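Local coordinates for GXWXG domain-containing protein (Thermomonospora curvata, PDB 4MVE) that is of unknown function but carries GXWXG and DUF4334 family sequences on one curled antiparallel sheet, at residues Val35-Met40 and Ala96-Val101; Tyr65-Ile70 and Phe145-Glu150; Val75-Cys80 and Met111-Gln116. All coordinates share one frame; numbering follows the deposited sequence.

Contact 1. Residues Val35-Met40 and Ala96-Val101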
loop_
_atom_site.group_PDB
_atom_site.type_symbol
_atom_site.label_atom_id
_atom_site.label_comp_id
_atom_site.label_asym_id
_atom_site.label_seq_id
_atom_site.Cartn_x
_atom_site.Cartn_y
_atom_site.Cartn_z
ATOM N N VAL A 35 11.057 5.341 3.557
ATOM C CA VAL A 35 10.496 5.698 4.863
ATOM C C VAL A 35 10.984 4.704 5.904
ATOM O O VAL A 35 11.095 3.519 5.575
ATOM C CB VAL A 35 8.934 5.810 4.891
ATOM C CG1 VAL A 35 8.445 6.966 4.040
ATOM C CG2 VAL A 35 8.222 4.515 4.503
ATOM N N PRO A 36 11.228 5.129 7.170
ATOM C CA PRO A 36 11.577 4.141 8.202
ATOM C C PRO A 36 10.322 3.358 8.629
ATOM O O PRO A 36 9.198 3.808 8.363
ATOM C CB PRO A 36 12.137 5.004 9.340
ATOM C CG PRO A 36 11.508 6.315 9.187
ATOM C CD PRO A 36 11.148 6.496 7.737
ATOM N N VAL A 37 10.519 2.188 9.288
ATOM C CA VAL A 37 9.463 1.284 9.752
ATOM C C VAL A 37 8.432 2.002 10.676
ATOM O O VAL A 37 7.225 1.852 10.432
ATOM C CB VAL A 37 10.089 0.024 10.426
ATOM C CG1 VAL A 37 9.098 -0.735 11.309
ATOM C CG2 VAL A 37 10.688 -0.906 9.369
ATOM N N ASP A 38 8.891 2.804 11.689
ATOM C CA ASP A 38 7.960 3.444 12.645
ATOM C C ASP A 38 7.055 4.527 11.996
ATOM O O ASP A 38 5.941 4.753 12.476
ATOM C CB ASP A 38 8.686 3.962 13.893
ATOM C CG ASP A 38 9.103 2.847 14.873
ATOM O OD1 ASP A 38 8.959 1.629 14.516
ATOM O OD2 ASP A 38 9.606 3.178 15.969
ATOM N N PHE A 39 7.450 5.070 10.825
ATOM C CA PHE A 39 6.653 6.054 10.073
ATOM C C PHE A 39 5.298 5.450 9.648
ATOM O O PHE A 39 4.316 6.180 9.486
ATOM C CB PHE A 39 7.439 6.492 8.822
ATOM C CG PHE A 39 6.741 7.457 7.884
ATOM C CD1 PHE A 39 6.937 8.831 8.002
ATOM C CD2 PHE A 39 5.966 6.988 6.825
ATOM C CE1 PHE A 39 6.303 9.719 7.119
ATOM C CE2 PHE A 39 5.351 7.872 5.942
ATOM C CZ PHE A 39 5.519 9.229 6.091
HETATM N N MSE A 40 5.265 4.126 9.433
HETATM C CA MSE A 40 4.071 3.432 9.008
HETATM C C MSE A 40 3.093 3.146 10.139
HETATM O O MSE A 40 1.957 2.778 9.835
HETATM C CB MSE A 40 4.429 2.098 8.311
HETATM C CG MSE A 40 5.269 2.256 7.047
HETATM SE SE MSE A 40 4.488 3.438 5.709
HETATM C CE MSE A 40 2.606 2.665 5.548
ATOM N N ALA A 96 0.442 -9.828 9.009
ATOM C CA ALA A 96 1.638 -9.328 8.369
ATOM C C ALA A 96 2.559 -8.637 9.377
ATOM O O ALA A 96 2.269 -8.595 10.570
ATOM C CB ALA A 96 1.260 -8.369 7.243
ATOM N N ARG A 97 3.709 -8.183 8.897
ATOM C CA ARG A 97 4.703 -7.499 9.707
ATOM C C ARG A 97 5.530 -6.568 8.817
ATOM O O ARG A 97 5.389 -6.590 7.583
ATOM C CB ARG A 97 5.571 -8.499 10.498
ATOM C CG ARG A 97 6.455 -9.356 9.644
ATOM C CD ARG A 97 6.707 -10.748 10.244
ATOM N NE ARG A 97 7.514 -11.529 9.296
ATOM C CZ ARG A 97 7.092 -11.966 8.105
ATOM N NH1 ARG A 97 5.832 -11.756 7.714
ATOM N NH2 ARG A 97 7.913 -12.639 7.311
ATOM N N LEU A 98 6.325 -5.712 9.446
ATOM C CA LEU A 98 7.155 -4.732 8.740
ATOM C C LEU A 98 8.624 -5.032 8.886
ATOM O O LEU A 98 9.094 -5.369 9.982
ATOM C CB LEU A 98 6.912 -3.326 9.291
ATOM C CG LEU A 98 5.552 -2.660 8.971
ATOM C CD1 LEU A 98 5.271 -1.532 9.960
ATOM C CD2 LEU A 98 5.527 -2.107 7.544
ATOM N N ARG A 99 9.343 -4.912 7.773
ATOM C CA ARG A 99 10.808 -5.069 7.731
ATOM C C ARG A 99 11.372 -4.044 6.750
ATOM O O ARG A 99 10.595 -3.429 5.993
ATOM C CB ARG A 99 11.209 -6.490 7.307
ATOM C CG ARG A 99 10.758 -7.628 8.257
ATOM C CD ARG A 99 11.465 -7.489 9.622
ATOM N NE ARG A 99 11.262 -8.630 10.508
ATOM C CZ ARG A 99 10.301 -8.727 11.425
ATOM N NH1 ARG A 99 9.364 -7.791 11.519
ATOM N NH2 ARG A 99 10.236 -9.787 12.215
ATOM N N GLU A 100 12.692 -3.834 6.768
ATOM C CA GLU A 100 13.333 -2.966 5.783
ATOM C C GLU A 100 13.823 -3.870 4.673
ATOM O O GLU A 100 14.599 -4.781 4.948
ATOM C CB GLU A 100 14.473 -2.150 6.393
ATOM C CG GLU A 100 13.985 -1.100 7.378
ATOM C CD GLU A 100 15.135 -0.338 7.999
ATOM O OE1 GLU A 100 15.816 -0.908 8.883
ATOM O OE2 GLU A 100 15.373 0.820 7.581
ATOM N N VAL A 101 13.296 -3.677 3.450
ATOM C CA VAL A 101 13.567 -4.507 2.266
ATOM C C VAL A 101 13.970 -3.616 1.080
ATOM O O VAL A 101 13.448 -2.517 0.978
ATOM C CB VAL A 101 12.318 -5.370 1.900
ATOM C CG1 VAL A 101 12.651 -6.424 0.822
ATOM C CG2 VAL A 101 11.700 -6.055 3.144
#

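Contact 2. Residues Tyr65-Ile70 and Phe145-Glu150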
loop_
_atom_site.group_PDB
_atom_site.type_symbol
_atom_site.label_atom_id
_atom_site.label_comp_id
_atom_site.label_asym_id
_atom_site.label_seq_id
_atom_site.Cartn_x
_atom_site.Cartn_y
_atom_site.Cartn_z
ATOM N N TYR A 65 -10.804 -1.482 2.884
ATOM C CA TYR A 65 -10.690 -0.128 3.416
ATOM C C TYR A 65 -9.222 0.337 3.428
ATOM O O TYR A 65 -8.904 1.401 2.903
ATOM C CB TYR A 65 -11.279 -0.034 4.834
ATOM C CG TYR A 65 -10.986 1.306 5.472
ATOM C CD1 TYR A 65 -11.626 2.461 5.032
ATOM C CD2 TYR A 65 -10.020 1.431 6.470
ATOM C CE1 TYR A 65 -11.297 3.711 5.551
ATOM C CE2 TYR A 65 -9.694 2.673 7.008
ATOM C CZ TYR A 65 -10.333 3.815 6.541
ATOM O OH TYR A 65 -10.056 5.047 7.087
ATOM N N GLY A 66 -8.362 -0.447 4.066
ATOM C CA GLY A 66 -6.955 -0.110 4.198
ATOM C C GLY A 66 -6.155 -1.073 5.048
ATOM O O GLY A 66 -6.260 -2.304 4.892
ATOM N N LYS A 67 -5.315 -0.507 5.931
ATOM C CA LYS A 67 -4.362 -1.292 6.767
ATOM C C LYS A 67 -4.137 -0.665 8.118
ATOM O O LYS A 67 -4.301 0.558 8.262
ATOM C CB LYS A 67 -2.986 -1.411 6.061
ATOM C CG LYS A 67 -3.018 -1.932 4.626
ATOM C CD LYS A 67 -1.613 -2.005 4.002
ATOM C CE LYS A 67 -1.648 -2.545 2.604
ATOM N NZ LYS A 67 -2.015 -3.984 2.602
ATOM N N ARG A 68 -3.786 -1.504 9.121
ATOM C CA ARG A 68 -3.438 -1.044 10.479
ATOM C C ARG A 68 -2.061 -1.602 10.848
ATOM O O ARG A 68 -1.884 -2.818 10.850
ATOM C CB ARG A 68 -4.475 -1.435 11.549
ATOM C CG ARG A 68 -4.160 -0.754 12.929
ATOM C CD ARG A 68 -5.336 -0.634 13.903
ATOM N NE ARG A 68 -5.767 -1.939 14.417
ATOM C CZ ARG A 68 -5.668 -2.335 15.687
ATOM N NH1 ARG A 68 -6.069 -3.546 16.042
ATOM N NH2 ARG A 68 -5.131 -1.535 16.602
ATOM N N PHE A 69 -1.066 -0.719 11.068
ATOM C CA PHE A 69 0.272 -1.149 11.480
ATOM C C PHE A 69 0.355 -0.978 13.026
ATOM O O PHE A 69 0.457 0.161 13.489
ATOM C CB PHE A 69 1.355 -0.344 10.719
ATOM C CG PHE A 69 1.191 -0.379 9.208
ATOM C CD1 PHE A 69 1.917 -1.288 8.429
ATOM C CD2 PHE A 69 0.325 0.507 8.561
ATOM C CE1 PHE A 69 1.742 -1.337 7.039
ATOM C CE2 PHE A 69 0.152 0.456 7.175
ATOM C CZ PHE A 69 0.849 -0.474 6.427
ATOM N N ILE A 70 0.225 -2.073 13.817
ATOM C CA ILE A 70 0.246 -1.951 15.303
ATOM C C ILE A 70 1.674 -1.673 15.757
ATOM O O ILE A 70 1.927 -0.689 16.445
ATOM C CB ILE A 70 -0.362 -3.137 16.143
ATOM C CG1 ILE A 70 -1.542 -3.952 15.494
ATOM C CG2 ILE A 70 -0.585 -2.795 17.607
ATOM C CD1 ILE A 70 -2.678 -3.287 15.065
ATOM N N PHE A 145 -0.368 0.756 -5.249
ATOM C CA PHE A 145 -1.545 1.195 -4.516
ATOM C C PHE A 145 -1.153 2.399 -3.637
ATOM O O PHE A 145 0.030 2.737 -3.554
ATOM C CB PHE A 145 -2.173 0.026 -3.708
ATOM C CG PHE A 145 -1.305 -0.481 -2.581
ATOM C CD1 PHE A 145 -0.373 -1.505 -2.799
ATOM C CD2 PHE A 145 -1.414 0.062 -1.298
ATOM C CE1 PHE A 145 0.443 -1.968 -1.759
ATOM C CE2 PHE A 145 -0.589 -0.384 -0.261
ATOM C CZ PHE A 145 0.326 -1.408 -0.492
ATOM N N HIS A 146 -2.123 3.043 -2.970
ATOM C CA HIS A 146 -1.733 4.180 -2.136
ATOM C C HIS A 146 -2.364 4.084 -0.763
ATOM O O HIS A 146 -3.310 3.340 -0.596
ATOM C CB HIS A 146 -2.041 5.535 -2.817
ATOM C CG HIS A 146 -3.418 5.675 -3.399
ATOM N ND1 HIS A 146 -4.517 5.957 -2.602
ATOM C CD2 HIS A 146 -3.831 5.581 -4.684
ATOM C CE1 HIS A 146 -5.548 6.036 -3.425
ATOM N NE2 HIS A 146 -5.180 5.831 -4.684
ATOM N N LEU A 147 -1.764 4.759 0.239
ATOM C CA LEU A 147 -2.260 4.829 1.607
ATOM C C LEU A 147 -2.224 6.258 2.089
ATOM O O LEU A 147 -1.226 6.951 1.883
ATOM C CB LEU A 147 -1.465 3.924 2.584
ATOM C CG LEU A 147 -1.387 2.409 2.297
ATOM C CD1 LEU A 147 -0.308 1.746 3.177
ATOM C CD2 LEU A 147 -2.779 1.717 2.402
ATOM N N THR A 148 -3.296 6.663 2.783
ATOM C CA THR A 148 -3.538 7.970 3.416
ATOM C C THR A 148 -3.733 7.730 4.910
ATOM O O THR A 148 -4.574 6.928 5.301
ATOM C CB THR A 148 -4.737 8.681 2.773
ATOM O OG1 THR A 148 -4.459 8.763 1.375
ATOM C CG2 THR A 148 -4.958 10.111 3.348
ATOM N N ARG A 149 -2.906 8.375 5.723
ATOM C CA ARG A 149 -2.904 8.215 7.170
ATOM C C ARG A 149 -4.172 8.802 7.803
ATOM O O ARG A 149 -4.553 9.929 7.489
ATOM C CB ARG A 149 -1.640 8.880 7.768
ATOM C CG ARG A 149 -1.376 8.547 9.235
ATOM C CD ARG A 149 -0.348 9.464 9.896
ATOM N NE ARG A 149 0.959 9.490 9.212
ATOM C CZ ARG A 149 1.952 8.630 9.424
ATOM N NH1 ARG A 149 1.803 7.624 10.282
ATOM N NH2 ARG A 149 3.102 8.766 8.777
ATOM N N GLU A 150 -4.834 8.014 8.672
ATOM C CA GLU A 150 -5.997 8.455 9.456
ATOM C C GLU A 150 -5.498 9.409 10.531
ATOM O O GLU A 150 -4.537 9.075 11.224
ATOM C CB GLU A 150 -6.690 7.254 10.128
ATOM C CG GLU A 150 -7.883 6.648 9.413
ATOM C CD GLU A 150 -8.690 5.682 10.274
ATOM O OE1 GLU A 150 -9.548 4.966 9.709
ATOM O OE2 GLU A 150 -8.457 5.620 11.506
#

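Contact 3. Residues Val75-Cys80 and Met111-Gln116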
loop_
_atom_site.group_PDB
_atom_site.type_symbol
_atom_site.label_atom_id
_atom_site.label_comp_id
_atom_site.label_asym_id
_atom_site.label_seq_id
_atom_site.Cartn_x
_atom_site.Cartn_y
_atom_site.Cartn_z
ATOM N N VAL A 75 0.778 -6.321 11.971
ATOM C CA VAL A 75 0.080 -5.529 10.962
ATOM C C VAL A 75 -1.219 -6.229 10.516
ATOM O O VAL A 75 -1.207 -7.429 10.214
ATOM C CB VAL A 75 1.023 -5.308 9.739
ATOM C CG1 VAL A 75 0.351 -4.484 8.634
ATOM C CG2 VAL A 75 2.340 -4.643 10.165
ATOM N N GLU A 76 -2.304 -5.465 10.389
ATOM C CA GLU A 76 -3.549 -5.965 9.810
ATOM C C GLU A 76 -3.543 -5.495 8.362
ATOM O O GLU A 76 -3.699 -4.308 8.110
ATOM C CB GLU A 76 -4.793 -5.521 10.600
ATOM C CG GLU A 76 -4.729 -5.962 12.064
ATOM C CD GLU A 76 -5.738 -5.282 12.970
ATOM O OE1 GLU A 76 -6.126 -4.134 12.659
ATOM O OE2 GLU A 76 -6.107 -5.871 14.011
ATOM N N PRO A 77 -3.252 -6.388 7.388
ATOM C CA PRO A 77 -3.124 -5.923 5.998
ATOM C C PRO A 77 -4.431 -5.644 5.272
ATOM O O PRO A 77 -4.423 -4.912 4.273
ATOM C CB PRO A 77 -2.378 -7.069 5.309
ATOM C CG PRO A 77 -2.732 -8.283 6.101
ATOM C CD PRO A 77 -2.979 -7.839 7.518
ATOM N N LEU A 78 -5.533 -6.248 5.715
ATOM C CA LEU A 78 -6.804 -6.134 4.979
ATOM C C LEU A 78 -7.968 -5.719 5.817
ATOM O O LEU A 78 -8.858 -6.528 6.101
ATOM C CB LEU A 78 -7.144 -7.469 4.282
ATOM C CG LEU A 78 -6.069 -8.004 3.317
ATOM C CD1 LEU A 78 -6.345 -9.445 2.985
ATOM C CD2 LEU A 78 -6.031 -7.161 2.013
ATOM N N LEU A 79 -8.008 -4.422 6.155
ATOM C CA LEU A 79 -9.156 -3.833 6.830
ATOM C C LEU A 79 -10.198 -3.664 5.781
ATOM O O LEU A 79 -9.857 -3.254 4.671
ATOM C CB LEU A 79 -8.815 -2.489 7.503
ATOM C CG LEU A 79 -7.735 -2.498 8.609
ATOM C CD1 LEU A 79 -7.539 -1.054 9.163
ATOM C CD2 LEU A 79 -8.094 -3.507 9.760
ATOM N N CYS A 80 -11.440 -4.078 6.073
ATOM C CA CYS A 80 -12.530 -4.021 5.114
ATOM C C CYS A 80 -13.712 -3.411 5.767
ATOM O O CYS A 80 -13.795 -3.360 6.997
ATOM C CB CYS A 80 -12.862 -5.409 4.551
ATOM S SG CYS A 80 -11.496 -6.194 3.662
HETATM N N MSE A 111 5.795 -3.947 3.937
HETATM C CA MSE A 111 4.946 -4.889 4.670
HETATM C C MSE A 111 5.114 -6.283 4.081
HETATM O O MSE A 111 5.038 -6.446 2.878
HETATM C CB MSE A 111 3.487 -4.463 4.628
HETATM C CG MSE A 111 2.647 -5.118 5.696
HETATM SE SE MSE A 111 0.761 -4.965 5.180
HETATM C CE MSE A 111 0.752 -6.148 3.664
ATOM N N ILE A 112 5.368 -7.292 4.908
ATOM C CA ILE A 112 5.512 -8.671 4.400
ATOM C C ILE A 112 4.330 -9.501 4.918
ATOM O O ILE A 112 4.157 -9.563 6.117
ATOM C CB ILE A 112 6.869 -9.280 4.860
ATOM C CG1 ILE A 112 8.066 -8.382 4.433
ATOM C CG2 ILE A 112 7.018 -10.776 4.400
ATOM C CD1 ILE A 112 9.454 -8.875 4.743
ATOM N N TYR A 113 3.565 -10.178 4.051
ATOM C CA TYR A 113 2.484 -11.048 4.560
ATOM C C TYR A 113 3.106 -12.227 5.272
ATOM O O TYR A 113 4.159 -12.737 4.832
ATOM C CB TYR A 113 1.574 -11.549 3.430
ATOM C CG TYR A 113 0.540 -10.540 2.963
ATOM C CD1 TYR A 113 0.901 -9.457 2.168
ATOM C CD2 TYR A 113 -0.803 -10.685 3.298
ATOM C CE1 TYR A 113 -0.063 -8.544 1.696
ATOM C CE2 TYR A 113 -1.770 -9.782 2.843
ATOM C CZ TYR A 113 -1.395 -8.699 2.062
ATOM O OH TYR A 113 -2.385 -7.844 1.606
ATOM N N ASP A 114 2.467 -12.662 6.352
ATOM C CA ASP A 114 2.936 -13.827 7.098
ATOM C C ASP A 114 2.748 -15.103 6.323
ATOM O O ASP A 114 3.551 -16.030 6.478
ATOM C CB ASP A 114 2.157 -13.969 8.430
ATOM C CG ASP A 114 2.434 -12.859 9.416
ATOM O OD1 ASP A 114 3.353 -12.032 9.146
ATOM O OD2 ASP A 114 1.780 -12.840 10.480
ATOM N N LYS A 115 1.624 -15.204 5.562
ATOM C CA LYS A 115 1.247 -16.488 4.966
ATOM C C LYS A 115 1.093 -16.435 3.461
ATOM O O LYS A 115 0.561 -17.378 2.885
ATOM C CB LYS A 115 -0.072 -16.975 5.616
ATOM C CG LYS A 115 0.018 -17.210 7.118
ATOM C CD LYS A 115 0.076 -18.684 7.437
ATOM C CE LYS A 115 1.155 -19.046 8.435
ATOM N NZ LYS A 115 1.410 -20.516 8.454
ATOM N N GLN A 116 1.563 -15.361 2.823
ATOM C CA GLN A 116 1.433 -15.132 1.375
ATOM C C GLN A 116 2.722 -14.571 0.838
ATOM O O GLN A 116 3.325 -13.751 1.525
ATOM C CB GLN A 116 0.274 -14.133 1.074
ATOM C CG GLN A 116 -1.070 -14.443 1.753
ATOM C CD GLN A 116 -1.657 -15.777 1.364
ATOM O OE1 GLN A 116 -1.363 -16.337 0.306
ATOM N NE2 GLN A 116 -2.459 -16.339 2.247
#

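Contact 1. Residues Val35-Met40 and Ala96-Val101
V37 sets CG2 over the face of the peptide group joining R99 to E100, with CG2 4.1 Å from R99 C. Two other flat groups sit within the segments rather than between them. The ring of F39 carries V35 CG1 on one face, 3.7 Å above its plane and displaced toward the rim, and R149 makes a cation-pi contact with the same ring. The guanidinium of R99 holds L98 O in its own plane: the bond from NH1 to L98 O is 2.9 Å and nearly straight (167°), although NH1 stands above the plane of that carbonyl. NH2 of R99 forms a salt bridge with D73. The loop 35-40 links strand 33-34 to strand 42-48 and ends in a 3-10 turn, where M40 N bonds to V37 O; here it packs against strand 96-103, the first arm of the hairpin with strand 106-113, and is thereby joined to a curled, barrel-like antiparallel sheet, with M40 and L98 both also reaching F69. Valine suits the site because its two branches serve two neighbours. CG1, anti to the backbone N (chi1 162°), slides alongside L98 to lie 3.9 Å from L98 CB, while CG2 also touches the aliphatic CG of E100 at 3.9 Å. Beyond CG the glutamate runs on extended, which lets its carboxylate stay at the exposed surface. L98 is long enough for CD1 to pass beside V37 O and come 4.1 Å from M40 CB, and the rest of that selenomethionine bends away at chi2 and chi3 toward F122 and V130.

Contact 2. Residues Tyr65-Ile70 and Phe145-Glu150
K67 points from strand 64-71 toward strand 143-149 and meets it with the far part of its aliphatic chain. From CB the chain leaves with CG anti to the carbonyl carbon and runs straight through CG to CD, which lies 4.1 Å from L147 CD1. One bond further, CE comes up to the ring of F145, 3.7 Å from CE2, the two side chains crossing at about a right angle. The chain then bends at chi4 (-69°), and NZ turns to the carbonyl oxygen of P77, its hydrogen-bond partner; D120 is a more distant, weak ionic neighbour. Lysine suits this buried place because four methylenes can run past leucine and phenylalanine before the ammonium needs a polar atom. L147 CD1 has a second neighbour, F69 CZ, also at 4.1 Å: the methyl sits at the edge of that ring, near its plane, the two side chains approaching from opposite directions. Toward the surface the chemistry changes. Y65 OH gives a hydrogen bond of 2.7 Å to E150 OE1, received on the anti lone pair, with the ring and carboxylate planes 59° apart. E150 is exposed and poorly ordered, so this bond may hold less firmly than its length suggests. Y65 and G66 together face L79 as a classic beta bulge. Strand 42-48 pairs with both strands and lies between them; the axes of segments 65-70 and 145-149 come within 8.1 Å at 64° to each other. Side chains that converge across such a steep angle are what is expected inside a curled, barrel-like antiparallel sheet.

Contact 3. Residues Val75-Cys80 and Met111-Gln116
Strands 74-81 and 106-113 face each other across the interior of the curled antiparallel sheet; the axes of 75-80 and 111-113 come within 8.9 Å at 76°, so side chains rather than backbones bridge them. V75 begins the packing: its CG1 lies 3.5 Å from the selenium of M111, a close approach to a large atom. M111, present as selenomethionine, has CG anti to the backbone N (chi1 -162°) and runs extended as far as SE; the bend at chi3 (69°) then swings CE round to P77 CB at 3.7 Å. An unbranched, flexible side chain suits this place because it can pass valine and still end on proline. P77 is compact and offers two carbons of its ring to Y113, which approaches obliquely with CE2 3.7 Å from P77 CG. Tyrosine fits because its flat ring is long enough to lie beside P77 while the hydroxyl extends further along strand 74-81, where L78, crossing it at about a right angle, brings CD2 to 3.7 Å from Y113 OH. Replacing Y113 by an alanine would probably open a gap beside P77 and leave L78 without its neighbour from 111-116, with M111 the one side chain of that segment still packed on V75 and P77. K67 touches both M111 and Y113. Since carbon, selenium and one oxygen meet here without a directed bond, cohesion between the segments rests on shape complementarity and buried apolar surface, while E76 turns to R68 and the carbonyl of P77 to K67.

Contacts 2 and 3 are buried, whereas contact 1 lies only partly covered, where a loop meets the sheet. All three reach the same curled sheet: strands 64-71 and 74-81 are paired neighbours, as are 96-103 and 106-113, so contacts 2 and 3 share one hairpin and contacts 1 and 3 the other. F69 connects them inside, its ring touching L98 of contact 1 and V75 of contact 3. Between contacts, polar links include R97 with D114, and F39 O with R149. Contact 3 is packing without a directed bond between its segments, contact 2 adds a hydrogen bond to the exposed E150, and contact 1 mixes core leucine with surface glutamate.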